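Local structure of hypothetical protein PF1176 (Pyrococcus furiosus, 2HJM) at residues 20-25 / 63-67. The protein is of unknown function, a mostly helical DUF3216-family protein whose assembly holds four chains. Residues are numbered along the deposited sequence; the frame is centred on the assembly and turned at random.
Sequences LEEENL and LKMKY
One face of the Y67 ring carries L20: CD2 of L20 stands 3.9 Å from the ring centroid and 28° off the normal, a CH-pi contact displaced toward the rim, while CD1 of L20 lies 3.8 Å from Y67 CD1. L20 and Y67 run antiparallel alongside one another, and both leucine methyls lie on the same side of the ring plane. E22 approaches obliquely, its carboxylate plane turned 59° from the ring plane; Y67 OH donates a weak hydrogen bond to E22 OE1 at 2.5 Å, a length that carries little weight at 2.9 Å resolution. A bend at chi2 (74°) turns the glutamate chain toward the phenol. Next to this polar pair, L25 and L63 meet tip to tip, CD2 of L25 being 3.8 Å from L63 CD1, and T62 of the second subunit packs on both. L63 O accepts from K66 N and Y67 N, tying the end of helix 45-63 to the turn that presents the tyrosine, which also touches I72 of helix 70-87. An alanine in place of Y67 would probably strip L20 of its aromatic partner and leave the E22 carboxylate without this donor. Apolar burial thus joins the turn into helix 23-34 and that helix's start to the end of helix 45-63 and its following loop, while the neutral phenol would probably stabilise the carboxylate without neutralising it.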
loop_
_atom_site.group_PDB
_atom_site.type_symbol
_atom_site.label_atom_id
_atom_site.label_comp_id
_atom_site.label_asym_id
_atom_site.label_seq_id
_atom_site.Cartn_x
_atom_site.Cartn_y
_atom_site.Cartn_z
ATOM N N LEU A 20 -25.525 7.546 -0.887
ATOM C CA LEU A 20 -25.886 8.499 0.158
ATOM C C LEU A 20 -26.556 9.752 -0.392
ATOM O O LEU A 20 -26.866 10.676 0.365
ATOM C CB LEU A 20 -24.649 8.919 0.947
ATOM C CG LEU A 20 -24.267 8.094 2.164
ATOM C CD1 LEU A 20 -23.095 8.747 2.875
ATOM C CD2 LEU A 20 -25.451 8.023 3.091
ATOM N N GLU A 21 -26.772 9.780 -1.705
ATOM C CA GLU A 21 -27.393 10.917 -2.381
ATOM C C GLU A 21 -26.341 11.955 -2.720
ATOM O O GLU A 21 -26.490 12.697 -3.681
ATOM C CB GLU A 21 -28.484 11.544 -1.509
ATOM N N GLU A 22 -25.276 11.997 -1.927
ATOM C CA GLU A 22 -24.186 12.943 -2.147
ATOM C C GLU A 22 -23.589 12.703 -3.515
ATOM O O GLU A 22 -22.738 11.829 -3.684
ATOM C CB GLU A 22 -23.104 12.775 -1.088
ATOM C CG GLU A 22 -22.826 14.043 -0.312
ATOM C CD GLU A 22 -23.917 14.368 0.689
ATOM O OE1 GLU A 22 -24.212 13.502 1.544
ATOM O OE2 GLU A 22 -24.474 15.486 0.629
ATOM N N GLU A 23 -24.047 13.499 -4.480
ATOM C CA GLU A 23 -23.615 13.407 -5.868
ATOM C C GLU A 23 -22.509 14.397 -6.217
ATOM O O GLU A 23 -21.459 14.013 -6.750
ATOM C CB GLU A 23 -24.806 13.629 -6.781
ATOM N N ASN A 24 -22.752 15.672 -5.928
ATOM C CA ASN A 24 -21.765 16.698 -6.225
ATOM C C ASN A 24 -20.430 16.309 -5.577
ATOM O O ASN A 24 -19.353 16.706 -6.036
ATOM C CB ASN A 24 -22.251 18.051 -5.710
ATOM N N LEU A 25 -20.520 15.512 -4.516
ATOM C CA LEU A 25 -19.348 15.048 -3.792
ATOM C C LEU A 25 -18.633 14.003 -4.626
ATOM O O LEU A 25 -17.416 14.067 -4.815
ATOM C CB LEU A 25 -19.769 14.438 -2.460
ATOM C CG LEU A 25 -18.669 14.272 -1.421
ATOM C CD1 LEU A 25 -18.011 15.628 -1.179
ATOM C CD2 LEU A 25 -19.260 13.707 -0.137
ATOM N N LEU A 63 -18.084 12.935 6.514
ATOM C CA LEU A 63 -19.377 12.286 6.281
ATOM C C LEU A 63 -19.716 11.427 7.483
ATOM O O LEU A 63 -20.875 11.338 7.870
ATOM C CB LEU A 63 -19.360 11.395 5.030
ATOM C CG LEU A 63 -19.463 12.079 3.668
ATOM C CD1 LEU A 63 -19.555 11.041 2.584
ATOM C CD2 LEU A 63 -20.682 12.950 3.628
ATOM N N LYS A 64 -18.699 10.794 8.068
ATOM C CA LYS A 64 -18.907 9.948 9.235
ATOM C C LYS A 64 -19.421 10.795 10.392
ATOM O O LYS A 64 -19.701 10.280 11.468
ATOM C CB LYS A 64 -17.617 9.265 9.621
HETATM N N MSE A 65 -19.538 12.099 10.151
HETATM C CA MSE A 65 -20.026 13.060 11.139
HETATM C C MSE A 65 -21.432 13.513 10.748
HETATM O O MSE A 65 -22.062 14.305 11.458
HETATM C CB MSE A 65 -19.118 14.286 11.179
HETATM C CG MSE A 65 -17.662 13.976 11.407
HETATM SE SE MSE A 65 -17.338 13.220 13.147
HETATM C CE MSE A 65 -17.182 11.356 12.669
ATOM N N LYS A 66 -21.903 13.030 9.599
ATOM C CA LYS A 66 -23.234 13.366 9.102
ATOM C C LYS A 66 -24.140 12.128 9.067
ATOM O O LYS A 66 -25.298 12.190 9.468
ATOM C CB LYS A 66 -23.130 13.986 7.709
ATOM N N TYR A 67 -23.606 11.004 8.601
ATOM C CA TYR A 67 -24.380 9.779 8.508
ATOM C C TYR A 67 -23.865 8.725 9.481
ATOM O O TYR A 67 -22.910 8.973 10.213
ATOM C CB TYR A 67 -24.337 9.255 7.076
ATOM C CG TYR A 67 -24.757 10.285 6.054
ATOM C CD1 TYR A 67 -23.865 11.253 5.599
ATOM C CD2 TYR A 67 -26.059 10.319 5.571
ATOM C CE1 TYR A 67 -24.264 12.241 4.686
ATOM C CE2 TYR A 67 -26.471 11.299 4.659
ATOM C CZ TYR A 67 -25.572 12.258 4.223
ATOM O OH TYR A 67 -25.995 13.238 3.346
#